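Local coordinates for protein phosphohistidine phosphatase SixA (Escherichia coli, PDB 1UJC) that removes phosphate from phosphohistidine, acting on the HPt domain of the ArcB sensor in the multistep His-Asp phosphorelay, at residues 26-31 against 60-65; 32-37 against 131-136; 72-77 against 89-94; 2-7 against 41-46. One frame throughout, in Å; residues are numbered along the deposited sequence.

Contact 1 (26-31 against 60-65). With CA (calcium ion), chain B.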
loop_
_atom_site.group_PDB
_atom_site.type_symbol
_atom_site.label_atom_id
_atom_site.label_comp_id
_atom_site.label_asym_id
_atom_site.label_seq_id
_atom_site.Cartn_x
_atom_site.Cartn_y
_atom_site.Cartn_z
ATOM N N ASN A 26 -17.622 -2.299 4.911
ATOM C CA ASN A 26 -17.395 -1.454 3.740
ATOM C C ASN A 26 -15.905 -1.442 3.420
ATOM O O ASN A 26 -15.513 -1.540 2.258
ATOM C CB ASN A 26 -17.892 -0.027 4.013
ATOM C CG ASN A 26 -17.480 0.961 2.931
ATOM O OD1 ASN A 26 -17.949 0.895 1.789
ATOM N ND2 ASN A 26 -16.591 1.883 3.290
ATOM N N GLY A 27 -15.079 -1.330 4.458
ATOM C CA GLY A 27 -13.640 -1.326 4.266
ATOM C C GLY A 27 -13.196 -2.597 3.570
ATOM O O GLY A 27 -12.274 -2.578 2.754
ATOM N N CYS A 28 -13.845 -3.708 3.907
ATOM C CA CYS A 28 -13.540 -4.989 3.287
ATOM C C CYS A 28 -14.033 -4.948 1.846
ATOM O O CYS A 28 -13.293 -5.273 0.916
ATOM C CB CYS A 28 -14.239 -6.137 4.029
ATOM S SG CYS A 28 -13.513 -6.574 5.630
ATOM N N ASP A 29 -15.283 -4.533 1.668
ATOM C CA ASP A 29 -15.877 -4.460 0.339
ATOM C C ASP A 29 -15.034 -3.634 -0.624
ATOM O O ASP A 29 -14.710 -4.090 -1.721
ATOM C CB ASP A 29 -17.288 -3.870 0.404
ATOM C CG ASP A 29 -18.234 -4.691 1.269
ATOM O OD1 ASP A 29 -18.206 -5.937 1.191
ATOM O OD2 ASP A 29 -19.022 -4.079 2.017
ATOM N N GLU A 30 -14.675 -2.420 -0.214
ATOM C CA GLU A 30 -13.882 -1.548 -1.069
ATOM C C GLU A 30 -12.480 -2.076 -1.309
ATOM O O GLU A 30 -11.909 -1.859 -2.378
ATOM C CB GLU A 30 -13.792 -0.146 -0.476
ATOM C CG GLU A 30 -15.131 0.514 -0.273
ATOM C CD GLU A 30 -14.994 1.987 0.007
ATOM O OE1 GLU A 30 -14.119 2.354 0.823
ATOM O OE2 GLU A 30 -15.761 2.776 -0.587
ATOM N N SER A 31 -11.916 -2.760 -0.322
ATOM C CA SER A 31 -10.581 -3.304 -0.500
ATOM C C SER A 31 -10.605 -4.401 -1.561
ATOM O O SER A 31 -9.664 -4.532 -2.345
ATOM C CB SER A 31 -10.035 -3.836 0.826
ATOM O OG SER A 31 -9.565 -2.763 1.626
ATOM N N LEU A 60 -4.923 -6.512 3.629
ATOM C CA LEU A 60 -4.098 -7.438 2.856
ATOM C C LEU A 60 -4.854 -8.754 2.638
ATOM O O LEU A 60 -4.867 -9.289 1.534
ATOM C CB LEU A 60 -2.791 -7.727 3.602
ATOM C CG LEU A 60 -1.555 -8.221 2.834
ATOM C CD1 LEU A 60 -0.694 -9.035 3.785
ATOM C CD2 LEU A 60 -1.939 -9.066 1.634
ATOM N N GLU A 61 -5.464 -9.274 3.702
ATOM C CA GLU A 61 -6.222 -10.526 3.617
ATOM C C GLU A 61 -7.256 -10.409 2.511
ATOM O O GLU A 61 -7.312 -11.233 1.598
ATOM C CB GLU A 61 -6.987 -10.818 4.916
ATOM C CG GLU A 61 -6.174 -10.948 6.180
ATOM C CD GLU A 61 -7.066 -11.115 7.415
ATOM O OE1 GLU A 61 -6.529 -11.058 8.540
ATOM O OE2 GLU A 61 -8.303 -11.301 7.256
ATOM N N GLU A 62 -8.079 -9.372 2.619
ATOM C CA GLU A 62 -9.151 -9.112 1.668
ATOM C C GLU A 62 -8.647 -9.030 0.233
ATOM O O GLU A 62 -9.225 -9.634 -0.676
ATOM C CB GLU A 62 -9.873 -7.820 2.065
ATOM C CG GLU A 62 -10.627 -7.936 3.388
ATOM C CD GLU A 62 -11.845 -8.841 3.291
ATOM O OE1 GLU A 62 -12.098 -9.628 4.232
ATOM O OE2 GLU A 62 -12.558 -8.755 2.271
ATOM N N VAL A 63 -7.564 -8.289 0.034
ATOM C CA VAL A 63 -6.982 -8.142 -1.288
ATOM C C VAL A 63 -6.496 -9.491 -1.802
ATOM O O VAL A 63 -6.773 -9.864 -2.940
ATOM C CB VAL A 63 -5.798 -7.154 -1.269
ATOM C CG1 VAL A 63 -5.040 -7.213 -2.587
ATOM C CG2 VAL A 63 -6.311 -5.743 -1.028
ATOM N N GLY A 64 -5.773 -10.212 -0.950
ATOM C CA GLY A 64 -5.248 -11.515 -1.322
ATOM C C GLY A 64 -6.332 -12.493 -1.723
ATOM O O GLY A 64 -6.065 -13.489 -2.401
ATOM N N ASP A 65 -7.560 -12.212 -1.302
ATOM C CA ASP A 65 -8.689 -13.067 -1.629
ATOM C C ASP A 65 -9.155 -12.866 -3.063
ATOM O O ASP A 65 -9.783 -13.745 -3.628
ATOM C CB ASP A 65 -9.863 -12.799 -0.686
ATOM C CG ASP A 65 -9.741 -13.540 0.632
ATOM O OD1 ASP A 65 -8.746 -14.269 0.832
ATOM O OD2 ASP A 65 -10.650 -13.391 1.467
HETATM CA CA CA B . -11.469 -15.271 -4.906
HETATM O O HOH W 1 -12.054 -16.184 -2.331
HETATM O O HOH W 2 -9.022 -16.712 -4.798
HETATM O O HOH W 3 -14.217 -15.631 -4.501
HETATM O O HOH W 4 -13.017 -13.232 -3.860
HETATM O O HOH W 5 -10.123 -13.942 -6.995
#
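The carboxylate of E62 is laid flat against C28, whose CB and SG sit together over one of its faces, each 3.7 Å from CD. SG leans toward the OE1 half and CB toward OE2, which it approaches to 3.6 Å. At OE2 the acid also forms a salt bridge with R32 NH1, one turn further along the helix of C28; the modelled spacing of that pair is unusually short, and its fine detail is doubtful. A bend in the E62 chain (chi2 -70°) turns the acid back over the cysteine instead of letting it run straight out.

Beyond this polar patch the helices meet by plain packing. S31 CB faces E62 CB at 4.2 Å, and V63 brings its CG2 branch to 3.8 Å from the carbonyl O of S31. The hydroxyl of S31 is turned into its own helix, donating from OG to G27 O (2.9 Å), a carbonyl that S31 N uses too. At the far end of 60-65, the carbonyl O of D65 binds a calcium ion at 2.6 Å, and five waters complete its shell.

The two helix segments approach to 8.9 Å between axes and cross at -39°. They belong to helices 25-40 and 54-66, which lie side by side on one face of the mixed sheet of this histidine phosphatase fold, V63 touching M6 of strand 2-7 and L60 resting on V48 and V50 of strand 47-50.

Contact 2 (32-37 against 131-136)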
loop_
_atom_site.group_PDB
_atom_site.type_symbol
_atom_site.label_atom_id
_atom_site.label_comp_id
_atom_site.label_asym_id
_atom_site.label_seq_id
_atom_site.Cartn_x
_atom_site.Cartn_y
_atom_site.Cartn_z
ATOM N N ARG A 32 -11.686 -5.182 -1.586
ATOM C CA ARG A 32 -11.831 -6.245 -2.577
ATOM C C ARG A 32 -12.068 -5.606 -3.942
ATOM O O ARG A 32 -11.620 -6.116 -4.971
ATOM C CB ARG A 32 -13.008 -7.170 -2.232
ATOM C CG ARG A 32 -12.684 -8.281 -1.234
ATOM C CD ARG A 32 -13.706 -9.426 -1.329
ATOM N NE ARG A 32 -13.203 -10.664 -0.731
ATOM C CZ ARG A 32 -13.390 -11.021 0.537
ATOM N NH1 ARG A 32 -14.078 -10.240 1.352
ATOM N NH2 ARG A 32 -12.876 -12.154 0.997
ATOM N N LEU A 33 -12.774 -4.479 -3.934
ATOM C CA LEU A 33 -13.082 -3.744 -5.155
ATOM C C LEU A 33 -11.785 -3.305 -5.839
ATOM O O LEU A 33 -11.605 -3.505 -7.045
ATOM C CB LEU A 33 -13.936 -2.519 -4.812
ATOM C CG LEU A 33 -14.611 -1.747 -5.947
ATOM C CD1 LEU A 33 -15.496 -2.689 -6.758
ATOM C CD2 LEU A 33 -15.454 -0.617 -5.356
ATOM N N MET A 34 -10.885 -2.708 -5.063
ATOM C CA MET A 34 -9.602 -2.246 -5.586
ATOM C C MET A 34 -8.727 -3.429 -6.007
ATOM O O MET A 34 -7.989 -3.348 -6.992
ATOM C CB MET A 34 -8.867 -1.420 -4.532
ATOM C CG MET A 34 -9.525 -0.087 -4.199
ATOM S SD MET A 34 -9.549 1.056 -5.601
ATOM C CE MET A 34 -7.816 1.313 -5.838
ATOM N N ALA A 35 -8.811 -4.521 -5.256
ATOM C CA ALA A 35 -8.036 -5.719 -5.558
ATOM C C ALA A 35 -8.424 -6.260 -6.931
ATOM O O ALA A 35 -7.564 -6.574 -7.753
ATOM C CB ALA A 35 -8.275 -6.779 -4.493
ATOM N N ASN A 36 -9.727 -6.361 -7.177
ATOM C CA ASN A 36 -10.208 -6.859 -8.456
ATOM C C ASN A 36 -9.829 -5.914 -9.587
ATOM O O ASN A 36 -9.520 -6.353 -10.692
ATOM C CB ASN A 36 -11.727 -7.065 -8.421
ATOM C CG ASN A 36 -12.132 -8.269 -7.579
ATOM O OD1 ASN A 36 -11.539 -9.350 -7.689
ATOM N ND2 ASN A 36 -13.151 -8.094 -6.743
ATOM N N TRP A 37 -9.844 -4.615 -9.313
ATOM C CA TRP A 37 -9.479 -3.645 -10.335
ATOM C C TRP A 37 -8.029 -3.900 -10.754
ATOM O O TRP A 37 -7.713 -3.934 -11.945
ATOM C CB TRP A 37 -9.630 -2.217 -9.806
ATOM C CG TRP A 37 -9.240 -1.199 -10.815
ATOM C CD1 TRP A 37 -9.951 -0.822 -11.920
ATOM C CD2 TRP A 37 -8.005 -0.479 -10.867
ATOM N NE1 TRP A 37 -9.230 0.088 -12.662
ATOM C CE2 TRP A 37 -8.032 0.315 -12.038
ATOM C CE3 TRP A 37 -6.874 -0.430 -10.040
ATOM C CZ2 TRP A 37 -6.973 1.147 -12.401
ATOM C CZ3 TRP A 37 -5.821 0.396 -10.401
ATOM C CH2 TRP A 37 -5.877 1.174 -11.573
ATOM N N SER A 131 -8.366 2.524 0.999
ATOM C CA SER A 131 -8.242 1.535 -0.073
ATOM C C SER A 131 -7.678 2.101 -1.377
ATOM O O SER A 131 -7.475 1.358 -2.333
ATOM C CB SER A 131 -9.592 0.867 -0.360
ATOM O OG SER A 131 -10.012 0.050 0.720
ATOM N N ALA A 132 -7.426 3.407 -1.417
ATOM C CA ALA A 132 -6.880 4.044 -2.616
ATOM C C ALA A 132 -5.465 3.534 -2.882
ATOM O O ALA A 132 -4.735 3.203 -1.952
ATOM C CB ALA A 132 -6.865 5.560 -2.447
ATOM N N ILE A 133 -5.076 3.486 -4.151
ATOM C CA ILE A 133 -3.753 2.993 -4.510
ATOM C C ILE A 133 -2.962 3.948 -5.395
ATOM O O ILE A 133 -3.475 4.475 -6.382
ATOM C CB ILE A 133 -3.848 1.640 -5.246
ATOM C CG1 ILE A 133 -4.425 0.575 -4.311
ATOM C CG2 ILE A 133 -2.470 1.208 -5.737
ATOM C CD1 ILE A 133 -4.648 -0.764 -4.984
ATOM N N ALA A 134 -1.702 4.157 -5.034
ATOM C CA ALA A 134 -0.827 5.023 -5.808
ATOM C C ALA A 134 0.191 4.145 -6.518
ATOM O O ALA A 134 0.752 3.222 -5.923
ATOM C CB ALA A 134 -0.123 6.010 -4.896
ATOM N N SER A 135 0.416 4.429 -7.795
ATOM C CA SER A 135 1.374 3.679 -8.598
ATOM C C SER A 135 2.638 4.493 -8.780
ATOM O O SER A 135 2.594 5.637 -9.225
ATOM C CB SER A 135 0.798 3.359 -9.972
ATOM O OG SER A 135 1.839 3.003 -10.861
ATOM N N VAL A 136 3.765 3.883 -8.445
ATOM C CA VAL A 136 5.057 4.537 -8.549
ATOM C C VAL A 136 6.061 3.612 -9.207
ATOM O O VAL A 136 6.199 2.463 -8.806
ATOM C CB VAL A 136 5.608 4.902 -7.150
ATOM C CG1 VAL A 136 7.031 5.426 -7.266
ATOM C CG2 VAL A 136 4.704 5.936 -6.485
#
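Helix-on-sheet packing in the alpha/beta core of the histidine phosphatase fold is represented here by M34 of helix 25-40, which reaches across to S131 and to I133 in strand 133-138. The methionine does most of the work, touching with almost every atom of its chain. Its CG lies only 3.1 Å from the carbonyl O of S131, a tight approach, and 4.0 Å from S131 CB. From there the thioether curls back on itself, with chi2 at -64° and chi3 at -64°, and this double bend carries the terminal CE round the same carbonyl, 3.5 Å from S131 O, and onto I133. The methyl sits beside the isoleucine at 3.8 Å from CG1 and 3.9 Å from CD1, the two side chains running past each other in opposite senses.

Strand 133-138 is the antiparallel neighbour of strand 2-7 in the sheet, and the backbones of S131 and A132 are already bonded to R7 just ahead of it. S131 O nevertheless has no hydrogen-bond partner, although it is buried; the M34 chain walls it in, and M6 CE of strand 2-7 also comes close. Were M34 cut back to an alanine, a gap over I133 would probably open and S131 O would lose much of its apolar cover. S131 OG is hydrogen-bonded to S31 OG, one turn before M34 on helix 25-40. Alongside, M34 also touches M6, M150 of strand 144-150 and L155, while the ring of W37, one helical turn further on, meets that of W148 at about 90°.

Contact 3 (72-77 against 89-94)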
loop_
_atom_site.group_PDB
_atom_site.type_symbol
_atom_site.label_atom_id
_atom_site.label_comp_id
_atom_site.label_asym_id
_atom_site.label_seq_id
_atom_site.Cartn_x
_atom_site.Cartn_y
_atom_site.Cartn_z
ATOM N N SER A 72 3.896 -15.486 1.186
ATOM C CA SER A 72 4.350 -14.744 2.345
ATOM C C SER A 72 4.171 -13.240 2.167
ATOM O O SER A 72 3.859 -12.749 1.076
ATOM C CB SER A 72 5.820 -15.060 2.633
ATOM O OG SER A 72 5.994 -16.446 2.861
ATOM N N ALA A 73 4.351 -12.524 3.267
ATOM C CA ALA A 73 4.243 -11.078 3.292
ATOM C C ALA A 73 5.248 -10.638 4.338
ATOM O O ALA A 73 5.540 -11.380 5.272
ATOM C CB ALA A 73 2.841 -10.660 3.692
ATOM N N GLU A 74 5.789 -9.442 4.172
ATOM C CA GLU A 74 6.765 -8.927 5.108
ATOM C C GLU A 74 6.115 -7.833 5.935
ATOM O O GLU A 74 5.716 -6.796 5.406
ATOM C CB GLU A 74 7.971 -8.391 4.337
ATOM C CG GLU A 74 8.686 -9.484 3.568
ATOM C CD GLU A 74 9.131 -9.053 2.184
ATOM O OE1 GLU A 74 10.044 -8.204 2.079
ATOM O OE2 GLU A 74 8.556 -9.571 1.201
ATOM N N VAL A 75 5.992 -8.092 7.232
ATOM C CA VAL A 75 5.396 -7.144 8.158
ATOM C C VAL A 75 6.503 -6.193 8.581
ATOM O O VAL A 75 7.456 -6.602 9.248
ATOM C CB VAL A 75 4.824 -7.866 9.395
ATOM C CG1 VAL A 75 4.188 -6.855 10.342
ATOM C CG2 VAL A 75 3.789 -8.899 8.954
ATOM N N LEU A 76 6.373 -4.932 8.177
ATOM C CA LEU A 76 7.372 -3.911 8.471
ATOM C C LEU A 76 6.924 -2.922 9.536
ATOM O O LEU A 76 5.880 -2.288 9.400
ATOM C CB LEU A 76 7.721 -3.133 7.189
ATOM C CG LEU A 76 8.626 -3.764 6.126
ATOM C CD1 LEU A 76 8.047 -5.077 5.647
ATOM C CD2 LEU A 76 8.777 -2.786 4.953
ATOM N N PRO A 77 7.715 -2.771 10.610
ATOM C CA PRO A 77 7.362 -1.837 11.682
ATOM C C PRO A 77 7.359 -0.384 11.211
ATOM O O PRO A 77 6.666 0.454 11.782
ATOM C CB PRO A 77 8.441 -2.083 12.732
ATOM C CG PRO A 77 8.806 -3.529 12.518
ATOM C CD PRO A 77 8.862 -3.608 11.004
ATOM N N SER A 89 11.708 3.881 2.164
ATOM C CA SER A 89 12.310 4.227 0.882
ATOM C C SER A 89 13.541 3.361 0.599
ATOM O O SER A 89 13.703 2.829 -0.505
ATOM C CB SER A 89 12.709 5.704 0.898
ATOM O OG SER A 89 13.566 6.019 -0.178
ATOM N N ALA A 90 14.404 3.224 1.601
ATOM C CA ALA A 90 15.620 2.427 1.465
ATOM C C ALA A 90 15.311 0.938 1.292
ATOM O O ALA A 90 16.003 0.233 0.556
ATOM C CB ALA A 90 16.515 2.635 2.683
ATOM N N TYR A 91 14.276 0.462 1.975
ATOM C CA TYR A 91 13.884 -0.940 1.882
ATOM C C TYR A 91 13.452 -1.193 0.431
ATOM O O TYR A 91 13.837 -2.190 -0.182
ATOM C CB TYR A 91 12.722 -1.219 2.848
ATOM C CG TYR A 91 12.415 -2.685 3.109
ATOM C CD1 TYR A 91 12.823 -3.303 4.293
ATOM C CD2 TYR A 91 11.675 -3.441 2.196
ATOM C CE1 TYR A 91 12.495 -4.632 4.565
ATOM C CE2 TYR A 91 11.344 -4.772 2.459
ATOM C CZ TYR A 91 11.756 -5.359 3.646
ATOM O OH TYR A 91 11.428 -6.671 3.919
ATOM N N LEU A 92 12.664 -0.273 -0.117
ATOM C CA LEU A 92 12.190 -0.398 -1.490
ATOM C C LEU A 92 13.334 -0.338 -2.501
ATOM O O LEU A 92 13.333 -1.078 -3.485
ATOM C CB LEU A 92 11.148 0.686 -1.795
ATOM C CG LEU A 92 9.728 0.369 -1.314
ATOM C CD1 LEU A 92 8.853 1.620 -1.350
ATOM C CD2 LEU A 92 9.139 -0.724 -2.191
ATOM N N GLN A 93 14.312 0.532 -2.253
ATOM C CA GLN A 93 15.455 0.651 -3.153
ATOM C C GLN A 93 16.236 -0.663 -3.125
ATOM O O GLN A 93 16.736 -1.119 -4.154
ATOM C CB GLN A 93 16.355 1.830 -2.741
ATOM C CG GLN A 93 17.677 1.915 -3.512
ATOM C CD GLN A 93 18.389 3.255 -3.364
ATOM O OE1 GLN A 93 18.358 3.879 -2.299
ATOM N NE2 GLN A 93 19.049 3.694 -4.433
ATOM N N ALA A 94 16.324 -1.273 -1.944
ATOM C CA ALA A 94 17.017 -2.546 -1.793
ATOM C C ALA A 94 16.360 -3.574 -2.707
ATOM O O ALA A 94 17.019 -4.171 -3.557
ATOM C CB ALA A 94 16.948 -3.019 -0.352
#
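Y91 of helix 85-98 reaches across to E74 and L76 on the short strand 74-75 and the residue after it, tying the outermost strand at one end of the mixed sheet to the helix that follows it in the chain. Two kinds of interaction share the tyrosine ring, one at its rim and one over its face.

The polar one is a hydrogen bond from Y91 OH to E74 OE1, 2.8 Å long. The oxygen lies in the plane of the ring and receives the proton on its anti lone pair, on the side away from OE2, with the carboxylate and ring planes 37° apart. E74 OE2 is held by a salt bridge to R47 NE, so the acid has a partner at each oxygen, which is likely to limit its rotation. The arginine also probably favours the charged form of the acid, and with it a stronger acceptor for the phenol.

Apolar contact comes from L76. With CG of Y91 anti to the backbone N (chi1 -166°), the ring swings out from the helix toward the strand and lies with one face against the leucine. L49 of strand 47-50 touches all three residues, E74, L76 and Y91, and the backbones of E74 and of L76, just past the strand, are bonded to strand 47-50. Of the leucine methyls, CD1 stands 4.1 Å from Y91 OH.

The CH-pi contact is almost perfectly centred: L76 CD2 sits 3.9 Å from the ring centroid and just 3° off the normal, at near-equal distances from all six ring carbons.

Contact 4 (2-7 against 41-46). With WO4 (tungstate(VI)ion), chain C.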
loop_
_atom_site.group_PDB
_atom_site.type_symbol
_atom_site.label_atom_id
_atom_site.label_comp_id
_atom_site.label_asym_id
_atom_site.label_seq_id
_atom_site.Cartn_x
_atom_site.Cartn_y
_atom_site.Cartn_z
ATOM N N GLN A 2 7.798 -1.631 -10.139
ATOM C CA GLN A 2 6.476 -1.070 -9.904
ATOM C C GLN A 2 6.127 -1.152 -8.426
ATOM O O GLN A 2 6.172 -2.220 -7.827
ATOM C CB GLN A 2 5.416 -1.827 -10.706
ATOM C CG GLN A 2 5.465 -1.608 -12.212
ATOM C CD GLN A 2 5.423 -0.140 -12.594
ATOM O OE1 GLN A 2 6.458 0.518 -12.679
ATOM N NE2 GLN A 2 4.220 0.384 -12.812
ATOM N N VAL A 3 5.792 -0.015 -7.835
ATOM C CA VAL A 3 5.426 0.008 -6.431
ATOM C C VAL A 3 3.987 0.469 -6.317
ATOM O O VAL A 3 3.622 1.509 -6.857
ATOM C CB VAL A 3 6.328 0.966 -5.626
ATOM C CG1 VAL A 3 5.930 0.939 -4.160
ATOM C CG2 VAL A 3 7.785 0.561 -5.790
ATOM N N PHE A 4 3.164 -0.321 -5.640
ATOM C CA PHE A 4 1.767 0.038 -5.453
ATOM C C PHE A 4 1.534 0.331 -3.982
ATOM O O PHE A 4 1.538 -0.573 -3.150
ATOM C CB PHE A 4 0.848 -1.092 -5.914
ATOM C CG PHE A 4 1.003 -1.437 -7.368
ATOM C CD1 PHE A 4 1.874 -2.441 -7.768
ATOM C CD2 PHE A 4 0.287 -0.742 -8.337
ATOM C CE1 PHE A 4 2.031 -2.751 -9.115
ATOM C CE2 PHE A 4 0.438 -1.046 -9.690
ATOM C CZ PHE A 4 1.310 -2.051 -10.079
ATOM N N ILE A 5 1.330 1.606 -3.675
ATOM C CA ILE A 5 1.116 2.052 -2.307
ATOM C C ILE A 5 -0.371 2.134 -2.010
ATOM O O ILE A 5 -1.115 2.849 -2.686
ATOM C CB ILE A 5 1.770 3.425 -2.091
ATOM C CG1 ILE A 5 3.256 3.339 -2.467
ATOM C CG2 ILE A 5 1.593 3.870 -0.646
ATOM C CD1 ILE A 5 3.992 4.649 -2.443
ATOM N N MET A 6 -0.804 1.407 -0.987
ATOM C CA MET A 6 -2.212 1.382 -0.633
ATOM C C MET A 6 -2.516 1.751 0.813
ATOM O O MET A 6 -1.807 1.358 1.737
ATOM C CB MET A 6 -2.779 -0.007 -0.945
ATOM C CG MET A 6 -4.238 -0.219 -0.582
ATOM S SD MET A 6 -4.788 -1.858 -1.116
ATOM C CE MET A 6 -6.580 -1.586 -1.303
ATOM N N ARG A 7 -3.576 2.529 0.998
ATOM C CA ARG A 7 -4.007 2.918 2.334
ATOM C C ARG A 7 -4.998 1.847 2.777
ATOM O O ARG A 7 -5.855 1.428 2.002
ATOM C CB ARG A 7 -4.708 4.280 2.309
ATOM C CG ARG A 7 -5.237 4.709 3.664
ATOM C CD ARG A 7 -5.969 6.034 3.571
ATOM N NE ARG A 7 -6.455 6.469 4.874
ATOM C CZ ARG A 7 -7.340 7.444 5.055
ATOM N NH1 ARG A 7 -7.843 8.091 4.012
ATOM N NH2 ARG A 7 -7.728 7.766 6.281
ATOM N N GLN A 41 -6.158 -5.118 -14.243
ATOM C CA GLN A 41 -5.093 -4.339 -14.865
ATOM C C GLN A 41 -3.888 -5.197 -15.214
ATOM O O GLN A 41 -2.850 -4.684 -15.628
ATOM C CB GLN A 41 -4.670 -3.199 -13.939
ATOM C CG GLN A 41 -5.736 -2.122 -13.769
ATOM C CD GLN A 41 -5.947 -1.304 -15.027
ATOM O OE1 GLN A 41 -5.027 -0.645 -15.512
ATOM N NE2 GLN A 41 -7.162 -1.340 -15.561
ATOM N N LYS A 42 -4.032 -6.509 -15.055
ATOM C CA LYS A 42 -2.950 -7.436 -15.356
ATOM C C LYS A 42 -1.773 -7.153 -14.440
ATOM O O LYS A 42 -0.616 -7.215 -14.858
ATOM C CB LYS A 42 -2.520 -7.293 -16.821
ATOM C CG LYS A 42 -3.363 -8.070 -17.843
ATOM C CD LYS A 42 -4.856 -7.851 -17.680
ATOM C CE LYS A 42 -5.483 -8.909 -16.782
ATOM N NZ LYS A 42 -5.231 -10.287 -17.304
ATOM N N VAL A 43 -2.084 -6.842 -13.186
ATOM C CA VAL A 43 -1.071 -6.549 -12.184
ATOM C C VAL A 43 -0.619 -7.847 -11.524
ATOM O O VAL A 43 -1.445 -8.650 -11.079
ATOM C CB VAL A 43 -1.624 -5.599 -11.100
ATOM C CG1 VAL A 43 -0.554 -5.313 -10.066
ATOM C CG2 VAL A 43 -2.109 -4.308 -11.738
ATOM N N GLU A 44 0.691 -8.056 -11.480
ATOM C CA GLU A 44 1.264 -9.253 -10.882
ATOM C C GLU A 44 2.152 -8.796 -9.733
ATOM O O GLU A 44 3.222 -8.229 -9.962
ATOM C CB GLU A 44 2.108 -10.004 -11.911
ATOM C CG GLU A 44 1.465 -10.116 -13.285
ATOM C CD GLU A 44 2.360 -10.813 -14.298
ATOM O OE1 GLU A 44 3.535 -10.403 -14.441
ATOM O OE2 GLU A 44 1.891 -11.766 -14.958
ATOM N N ILE A 45 1.707 -9.033 -8.503
ATOM C CA ILE A 45 2.467 -8.615 -7.329
ATOM C C ILE A 45 3.475 -9.671 -6.914
ATOM O O ILE A 45 3.106 -10.793 -6.581
ATOM C CB ILE A 45 1.533 -8.325 -6.137
ATOM C CG1 ILE A 45 0.474 -7.292 -6.542
ATOM C CG2 ILE A 45 2.338 -7.820 -4.954
ATOM C CD1 ILE A 45 1.036 -5.951 -6.947
ATOM N N GLU A 46 4.750 -9.296 -6.928
ATOM C CA GLU A 46 5.832 -10.209 -6.569
ATOM C C GLU A 46 6.131 -10.208 -5.075
ATOM O O GLU A 46 6.453 -11.248 -4.497
ATOM C CB GLU A 46 7.111 -9.844 -7.333
ATOM C CG GLU A 46 8.256 -10.848 -7.145
ATOM C CD GLU A 46 9.539 -10.438 -7.855
ATOM O OE1 GLU A 46 9.471 -10.023 -9.028
ATOM O OE2 GLU A 46 10.621 -10.544 -7.238
HETATM W W WO4 C . -5.571 5.428 9.023
HETATM O O1 WO4 C . -4.916 5.666 7.437
HETATM O O2 WO4 C . -4.694 4.176 9.841
HETATM O O3 WO4 C . -7.276 5.155 8.962
HETATM O O4 WO4 C . -5.332 6.877 9.937
#
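F4, on the N-terminal strand 2-7 in the interior of the mixed sheet, meets V43 and I45 of the connection that leads from helix 25-40 to strand 47-50. That helix ends in a Schellman motif with K42 at C-prime, and the chain then turns V43 toward the phenylalanine. From CB the ring of F4 is carried away from the strand toward this connection, CG lying anti to the carbonyl carbon (chi1 -60°). CD1 is the first ring atom to meet it, 3.7 Å from I45 CD1. Next comes CE1, in contact with both residues, 4.0 Å from I45 CD1 and 3.8 Å from V43 CG1. At the tip CZ again faces V43 CG1, also at 3.8 Å. L104 and I133, on the strands flanking 2-7, touch the F4 side chain as well.

The other end of the strand serves the active site. R7 opens the RHG signature of the family, and its chain runs fully extended to a bound tungstate, a phosphate mimic also gripped by R55, H108 and the backbone N of L109. A leucine in place of R7 would remove both charge and donor, and would probably leave the anion less firmly fixed by the remaining pocket residues. The guanidinium presents its edge to the ion, and R7 NE donates to tungstate O1 at 3.1 Å with an N-H...O angle of 159°.

In the fold
From the N terminus, strand 2-7 meets 41-46 first, and contact 4 closes a loop that holds the whole of helix 25-40. The first half of that helix, 26-31, pairs with 60-65 in contact 1, so contacts 4 and 1 cross. Its second half, 32-37, waits until 131-136 for contact 2, which therefore crosses both and closes the longest loop. Contact 3, between 72-77 and 89-94, is a short closure nested inside that loop and in series with contacts 1 and 4. Contacts 1, 2 and 4 gather on one side of the sheet, directly joined through R32 and the pairing of strands 2-7 and 133-138; contact 3 secures the sheet's far end to helix 85-98.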